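Rhamnogalacturonan endolyase YesW (Bacillus subtilis, PDB 2ZUX) cleaves the rhamnogalacturonan backbone of plant cell-wall pectin by endo-type elimination, requiring calcium or manganese for activity. Local coordinates at residues G222-F234 and V243-S255. Numbering follows the deposited sequence.
Sequences GRVLSGPEYLTVF and VTANFEPARGNVS
The hairpin of strands 230-235 and 241-246, the third and fourth strands of a four-stranded antiparallel propeller sheet with 241-246 at its edge, pairs L231 with A245 and continues into loops pinned together by R251. L231 N donates to A245 O (2.8 Å) and A245 N returns the bond to L231 O. V233 N reaches V243 O nearly head-on, and F247 N, just past the strand, still bonds to E229 O (2.8 Å), approaching from above the carbonyl plane. On one face T232 OG1 and T244 OG1 lie 2.8 Å apart, with T198 and E241 as their further partners. On the other, L231 CB meets F247 CD1 at 4.0 Å, and both side chains rest on M284 of the next sheet. N246 ND2 sits in plane at the edge of the Y230 ring, 3.7 Å from Y230 CE1.

In the loops, R251 leaves its backbone with CG anti to N (chi1 -173°) and bends at chi3, which brings its guanidinium into the turn 225-229. R251 NH1 gives a straight, in-plane bond to a lone pair of G227 O (2.9 Å, 167°). The L225-S226 peptide covers one guanidinium face; over the opposite face lies the E229 carboxylate, whose OE2 forms a salt bridge with R251 NH2 (3.1 Å) by charge alone, since no N-H points at it. Two waters in the guanidinium plane link NE to V224 O, and NH2 to S226 O and P228 O. K197 and R286 also hold E229, so this buried carboxylate is probably kept ionised. The arrangement is an antiparallel β-hairpin at the outer edge of a β-propeller blade, with an arginine clamped between a peptide and a carboxylate.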
ATOM      1  N   GLY A 222      14.042  24.930   8.912  1.00 13.31           N
ATOM      2  CA  GLY A 222      13.043  23.970   9.397  1.00 13.21           C
ATOM      3  C   GLY A 222      13.325  22.546   8.950  1.00 12.54           C
ATOM      4  O   GLY A 222      12.419  21.705   8.924  1.00 12.62           O
ATOM      5  N   ARG A 223      14.579  22.275   8.590  1.00 11.99           N
ATOM      6  CA  ARG A 223      15.002  20.942   8.180  1.00 12.00           C
ATOM      7  C   ARG A 223      15.854  20.356   9.285  1.00 12.39           C
ATOM      8  O   ARG A 223      16.422  21.091  10.097  1.00 13.19           O
ATOM      9  CB  ARG A 223      15.817  21.026   6.892  1.00 11.98           C
ATOM     10  CG  ARG A 223      15.062  21.591   5.709  1.00 11.96           C
ATOM     11  CD  ARG A 223      16.033  21.894   4.592  1.00 11.49           C
ATOM     12  NE  ARG A 223      15.393  22.534   3.451  1.00 12.43           N
ATOM     13  CZ  ARG A 223      14.848  21.880   2.432  1.00 12.11           C
ATOM     14  NH1 ARG A 223      14.848  20.544   2.402  1.00 12.49           N
ATOM     15  NH2 ARG A 223      14.315  22.556   1.421  1.00 13.35           N
ATOM     16  N   VAL A 224      15.944  19.035   9.328  1.00 11.98           N
ATOM     17  CA  VAL A 224      16.738  18.365  10.342  1.00 12.40           C
ATOM     18  C   VAL A 224      17.871  17.651   9.632  1.00 12.27           C
ATOM     19  O   VAL A 224      17.706  16.530   9.149  1.00 11.92           O
ATOM     20  CB  VAL A 224      15.877  17.409  11.202  1.00 12.09           C
ATOM     21  CG1 VAL A 224      16.723  16.777  12.298  1.00 12.76           C
ATOM     22  CG2 VAL A 224      14.692  18.167  11.805  1.00 12.71           C
ATOM     23  N   LEU A 225      19.009  18.339   9.557  1.00 12.05           N
ATOM     24  CA  LEU A 225      20.130  17.933   8.723  1.00 12.46           C
ATOM     25  C   LEU A 225      21.367  17.569   9.535  1.00 12.87           C
ATOM     26  O   LEU A 225      22.463  17.432   8.987  1.00 13.52           O
ATOM     27  CB  LEU A 225      20.453  19.053   7.726  1.00 12.32           C
ATOM     28  CG  LEU A 225      19.326  19.499   6.786  1.00 12.30           C
ATOM     29  CD1 LEU A 225      19.791  20.649   5.890  1.00 12.55           C
ATOM     30  CD2 LEU A 225      18.797  18.345   5.939  1.00 13.63           C
ATOM     31  N   SER A 226      21.181  17.401  10.842  1.00 13.33           N
ATOM     32  CA  SER A 226      22.270  17.033  11.743  1.00 13.78           C
ATOM     33  C   SER A 226      21.691  16.259  12.922  1.00 13.32           C
ATOM     34  O   SER A 226      20.468  16.199  13.102  1.00 13.28           O
ATOM     35  CB  SER A 226      23.013  18.271  12.245  1.00 14.56           C
ATOM     36  OG  SER A 226      22.118  19.109  12.928  1.00 16.27           O
ATOM     37  N   GLY A 227      22.574  15.675  13.725  1.00 13.25           N
ATOM     38  CA  GLY A 227      22.159  14.911  14.895  1.00 13.18           C
ATOM     39  C   GLY A 227      21.938  13.443  14.586  1.00 12.95           C
ATOM     40  O   GLY A 227      21.913  13.043  13.416  1.00 13.14           O
ATOM     41  N   PRO A 228      21.793  12.625  15.638  1.00 12.88           N
ATOM     42  CA  PRO A 228      21.515  11.204  15.471  1.00 12.60           C
ATOM     43  C   PRO A 228      20.227  10.944  14.694  1.00 11.81           C
ATOM     44  O   PRO A 228      19.304  11.764  14.702  1.00 11.37           O
ATOM     45  CB  PRO A 228      21.355  10.703  16.909  1.00 12.87           C
ATOM     46  CG  PRO A 228      22.072  11.706  17.760  1.00 13.87           C
ATOM     47  CD  PRO A 228      21.929  13.011  17.057  1.00 13.19           C
ATOM     48  N   GLU A 229      20.171   9.788  14.050  1.00 11.25           N
ATOM     49  CA  GLU A 229      18.960   9.318  13.396  1.00 10.78           C
ATOM     50  C   GLU A 229      18.751   7.881  13.822  1.00 10.57           C
ATOM     51  O   GLU A 229      19.716   7.118  13.890  1.00 10.85           O
ATOM     52  CB  GLU A 229      19.097   9.381  11.876  1.00 11.11           C
ATOM     53  CG  GLU A 229      19.325  10.779  11.337  1.00 11.59           C
ATOM     54  CD  GLU A 229      19.505  10.788   9.832  1.00 12.35           C
ATOM     55  OE1 GLU A 229      20.485  10.183   9.369  1.00 13.38           O
ATOM     56  OE2 GLU A 229      18.666  11.395   9.134  1.00 13.43           O
ATOM     57  N   TYR A 230      17.504   7.507  14.092  1.00 10.45           N
ATOM     58  CA  TYR A 230      17.223   6.173  14.615  1.00 10.55           C
ATOM     59  C   TYR A 230      16.222   5.410  13.760  1.00 10.43           C
ATOM     60  O   TYR A 230      15.463   5.996  12.984  1.00 10.77           O
ATOM     61  CB  TYR A 230      16.698   6.246  16.056  1.00 10.95           C
ATOM     62  CG  TYR A 230      17.511   7.093  17.002  1.00 10.93           C
ATOM     63  CD1 TYR A 230      18.885   6.903  17.140  1.00 12.12           C
ATOM     64  CD2 TYR A 230      16.897   8.072  17.777  1.00 11.90           C
ATOM     65  CE1 TYR A 230      19.636   7.690  18.013  1.00 11.97           C
ATOM     66  CE2 TYR A 230      17.631   8.865  18.659  1.00 12.20           C
ATOM     67  CZ  TYR A 230      19.003   8.667  18.767  1.00 11.69           C
ATOM     68  OH  TYR A 230      19.742   9.425  19.642  1.00 12.62           O
ATOM     69  N   LEU A 231      16.244   4.092  13.928  1.00 10.73           N
ATOM     70  CA  LEU A 231      15.224   3.197  13.392  1.00 10.83           C
ATOM     71  C   LEU A 231      14.585   2.508  14.585  1.00 10.56           C
ATOM     72  O   LEU A 231      15.298   1.906  15.391  1.00 11.00           O
ATOM     73  CB  LEU A 231      15.857   2.161  12.462  1.00 11.13           C
ATOM     74  CG  LEU A 231      14.898   1.135  11.850  1.00 11.13           C
ATOM     75  CD1 LEU A 231      13.818   1.814  10.990  1.00 12.38           C
ATOM     76  CD2 LEU A 231      15.670   0.116  11.033  1.00 12.66           C
ATOM     77  N   THR A 232      13.260   2.613  14.709  1.00 10.16           N
ATOM     78  CA  THR A 232      12.543   2.002  15.832  1.00 10.37           C
ATOM     79  C   THR A 232      11.488   1.027  15.348  1.00 10.31           C
ATOM     80  O   THR A 232      10.774   1.285  14.369  1.00 10.74           O
ATOM     81  CB  THR A 232      11.873   3.075  16.718  1.00 10.63           C
ATOM     82  OG1 THR A 232      12.876   3.980  17.200  1.00 10.55           O
ATOM     83  CG2 THR A 232      11.178   2.444  17.919  1.00 11.17           C
ATOM     84  N   VAL A 233      11.407  -0.100  16.049  1.00 10.53           N
ATOM     85  CA  VAL A 233      10.282  -1.016  15.924  1.00 11.12           C
ATOM     86  C   VAL A 233       9.410  -0.809  17.161  1.00 10.89           C
ATOM     87  O   VAL A 233       9.893  -0.926  18.297  1.00 11.33           O
ATOM     88  CB  VAL A 233      10.738  -2.486  15.836  1.00 11.38           C
ATOM     89  CG1 VAL A 233       9.544  -3.421  15.694  1.00 12.49           C
ATOM     90  CG2 VAL A 233      11.710  -2.686  14.682  1.00 12.17           C
ATOM     91  N   PHE A 234       8.136  -0.485  16.938  1.00 10.95           N
ATOM     92  CA  PHE A 234       7.161  -0.254  17.997  1.00 11.13           C
ATOM     93  C   PHE A 234       6.193  -1.429  18.062  1.00 11.23           C
ATOM     94  O   PHE A 234       5.798  -1.985  17.030  1.00 11.70           O
ATOM     95  CB  PHE A 234       6.334   1.006  17.716  1.00 10.88           C
ATOM     96  CG  PHE A 234       7.123   2.297  17.680  1.00 10.50           C
ATOM     97  CD1 PHE A 234       7.354   3.020  18.847  1.00 10.85           C
ATOM     98  CD2 PHE A 234       7.577   2.814  16.471  1.00 11.40           C
ATOM     99  CE1 PHE A 234       8.040   4.231  18.816  1.00 10.75           C
ATOM    100  CE2 PHE A 234       8.268   4.018  16.431  1.00 11.17           C
ATOM    101  CZ  PHE A 234       8.503   4.731  17.603  1.00 11.45           C
ATOM    102  N   VAL A 243      12.609  -1.803  20.164  1.00 13.27           N
ATOM    103  CA  VAL A 243      14.047  -1.678  19.921  1.00 13.79           C
ATOM    104  C   VAL A 243      14.289  -0.452  19.054  1.00 13.42           C
ATOM    105  O   VAL A 243      13.506  -0.168  18.136  1.00 12.99           O
ATOM    106  CB  VAL A 243      14.641  -2.947  19.244  1.00 13.96           C
ATOM    107  CG1 VAL A 243      13.944  -3.245  17.924  1.00 14.83           C
ATOM    108  CG2 VAL A 243      16.144  -2.813  19.036  1.00 15.65           C
ATOM    109  N   THR A 244      15.361   0.266  19.362  1.00 12.94           N
ATOM    110  CA  THR A 244      15.819   1.402  18.570  1.00 12.97           C
ATOM    111  C   THR A 244      17.303   1.239  18.282  1.00 13.46           C
ATOM    112  O   THR A 244      18.086   0.943  19.187  1.00 14.45           O
ATOM    113  CB  THR A 244      15.555   2.721  19.302  1.00 12.86           C
ATOM    114  OG1 THR A 244      14.144   2.907  19.412  1.00 12.42           O
ATOM    115  CG2 THR A 244      16.134   3.904  18.554  1.00 13.26           C
ATOM    116  N   ALA A 245      17.674   1.406  17.014  1.00 13.10           N
ATOM    117  CA  ALA A 245      19.075   1.347  16.580  1.00 13.22           C
ATOM    118  C   ALA A 245      19.393   2.627  15.820  1.00 12.93           C
ATOM    119  O   ALA A 245      18.482   3.371  15.475  1.00 12.71           O
ATOM    120  CB  ALA A 245      19.300   0.136  15.699  1.00 14.04           C
ATOM    121  N   ASN A 246      20.671   2.900  15.576  1.00 12.98           N
ATOM    122  CA  ASN A 246      21.032   3.983  14.667  1.00 12.97           C
ATOM    123  C   ASN A 246      20.487   3.667  13.278  1.00 12.71           C
ATOM    124  O   ASN A 246      20.547   2.519  12.826  1.00 13.55           O
ATOM    125  CB  ASN A 246      22.545   4.195  14.630  1.00 13.02           C
ATOM    126  CG  ASN A 246      23.078   4.865  15.893  1.00 14.75           C
ATOM    127  OD1 ASN A 246      24.054   4.403  16.490  1.00 18.77           O
ATOM    128  ND2 ASN A 246      22.454   5.959  16.291  1.00 13.32           N
ATOM    129  N   PHE A 247      19.924   4.680  12.628  1.00 12.29           N
ATOM    130  CA  PHE A 247      19.321   4.511  11.314  1.00 11.86           C
ATOM    131  C   PHE A 247      20.381   4.351  10.233  1.00 12.14           C
ATOM    132  O   PHE A 247      21.332   5.124  10.159  1.00 12.49           O
ATOM    133  CB  PHE A 247      18.427   5.711  10.967  1.00 11.77           C
ATOM    134  CG  PHE A 247      17.727   5.566   9.649  1.00 10.68           C
ATOM    135  CD1 PHE A 247      16.490   4.930   9.582  1.00 10.66           C
ATOM    136  CD2 PHE A 247      18.297   6.053   8.474  1.00 10.63           C
ATOM    137  CE1 PHE A 247      15.830   4.775   8.358  1.00 11.16           C
ATOM    138  CE2 PHE A 247      17.650   5.900   7.256  1.00 10.88           C
ATOM    139  CZ  PHE A 247      16.417   5.258   7.197  1.00 11.30           C
ATOM    140  N   GLU A 248      20.194   3.342   9.393  1.00 11.90           N
ATOM    141  CA  GLU A 248      20.935   3.244   8.145  1.00 12.64           C
ATOM    142  C   GLU A 248      19.930   3.069   7.013  1.00 11.84           C
ATOM    143  O   GLU A 248      18.933   2.357   7.173  1.00 11.91           O
ATOM    144  CB  GLU A 248      21.954   2.101   8.185  1.00 12.73           C
ATOM    145  CG  GLU A 248      23.019   2.288   9.261  1.00 15.14           C
ATOM    146  CD  GLU A 248      24.088   1.222   9.254  1.00 16.38           C
ATOM    147  OE1 GLU A 248      24.236   0.500   8.243  1.00 20.64           O
ATOM    148  OE2 GLU A 248      24.798   1.116  10.276  1.00 19.79           O
ATOM    149  N   PRO A 249      20.181   3.708   5.861  1.00 11.74           N
ATOM    150  CA  PRO A 249      21.371   4.504   5.497  1.00 11.58           C
ATOM    151  C   PRO A 249      21.607   5.770   6.321  1.00 11.50           C
ATOM    152  O   PRO A 249      20.720   6.620   6.440  1.00 10.70           O
ATOM    153  CB  PRO A 249      21.114   4.870   4.031  1.00 11.88           C
ATOM    154  CG  PRO A 249      20.128   3.845   3.553  1.00 11.76           C
ATOM    155  CD  PRO A 249      19.241   3.599   4.733  1.00 11.49           C
ATOM    156  N   ALA A 250      22.813   5.883   6.874  1.00 11.96           N
ATOM    157  CA  ALA A 250      23.195   7.036   7.672  1.00 12.66           C
ATOM    158  C   ALA A 250      23.335   8.269   6.790  1.00 12.98           C
ATOM    159  O   ALA A 250      23.582   8.175   5.587  1.00 13.55           O
ATOM    160  CB  ALA A 250      24.496   6.756   8.409  1.00 13.29           C
ATOM    161  N   ARG A 251      23.173   9.438   7.396  1.00 12.75           N
ATOM    162  CA  ARG A 251      23.207  10.693   6.648  1.00 12.78           C
ATOM    163  C   ARG A 251      24.570  10.980   6.006  1.00 12.97           C
ATOM    164  O   ARG A 251      24.642  11.384   4.851  1.00 12.68           O
ATOM    165  CB  ARG A 251      22.800  11.859   7.555  1.00 12.86           C
ATOM    166  CG  ARG A 251      22.633  13.175   6.830  1.00 12.64           C
ATOM    167  CD  ARG A 251      22.448  14.313   7.808  1.00 12.73           C
ATOM    168  NE  ARG A 251      21.172  14.233   8.522  1.00 12.01           N
ATOM    169  CZ  ARG A 251      21.033  14.030   9.832  1.00 11.79           C
ATOM    170  NH1 ARG A 251      22.089  13.873  10.626  1.00 13.53           N
ATOM    171  NH2 ARG A 251      19.816  13.994  10.352  1.00 11.69           N
ATOM    172  N   GLY A 252      25.645  10.786   6.763  1.00 13.39           N
ATOM    173  CA  GLY A 252      26.950  11.291   6.345  1.00 14.14           C
ATOM    174  C   GLY A 252      26.853  12.794   6.139  1.00 14.30           C
ATOM    175  O   GLY A 252      26.246  13.503   6.947  1.00 15.26           O
ATOM    176  N   ASN A 253      27.441  13.286   5.049  1.00 14.59           N
ATOM    177  CA  ASN A 253      27.336  14.697   4.693  1.00 15.25           C
ATOM    178  C   ASN A 253      26.122  14.918   3.809  1.00 14.50           C
ATOM    179  O   ASN A 253      25.898  14.165   2.865  1.00 14.47           O
ATOM    180  CB  ASN A 253      28.574  15.167   3.927  1.00 16.31           C
ATOM    181  CG  ASN A 253      29.867  14.783   4.603  1.00 18.51           C
ATOM    182  OD1 ASN A 253      30.669  14.026   4.049  1.00 22.58           O
ATOM    183  ND2 ASN A 253      30.080  15.297   5.806  1.00 19.88           N
ATOM    184  N   VAL A 254      25.357  15.962   4.093  1.00 13.90           N
ATOM    185  CA  VAL A 254      24.213  16.319   3.260  1.00 13.65           C
ATOM    186  C   VAL A 254      24.621  16.354   1.780  1.00 13.65           C
ATOM    187  O   VAL A 254      23.919  15.814   0.919  1.00 13.07           O
ATOM    188  CB  VAL A 254      23.594  17.667   3.711  1.00 13.62           C
ATOM    189  CG1 VAL A 254      22.630  18.217   2.664  1.00 13.47           C
ATOM    190  CG2 VAL A 254      22.894  17.520   5.066  1.00 14.24           C
ATOM    191  N   SER A 255      25.771  16.966   1.491  1.00 13.54           N
ATOM    192  CA  SER A 255      26.234  17.126   0.115  1.00 14.27           C
ATOM    193  C   SER A 255      26.574  15.818  -0.602  1.00 13.82           C
ATOM    194  O   SER A 255      26.631  15.801  -1.830  1.00 14.23           O
ATOM    195  CB  SER A 255      27.426  18.083   0.061  1.00 14.41           C
ATOM    196  OG  SER A 255      28.509  17.550   0.790  1.00 16.84           O
TER
HETATM  197  O   HOH W   1      18.785  14.785   7.262  1.00 11.57           O
HETATM  198  O   HOH W   2      18.771  14.019  13.104  1.00 12.37           O
HETATM  199  O   HOH W   3      22.768   9.376  10.393  1.00 15.75           O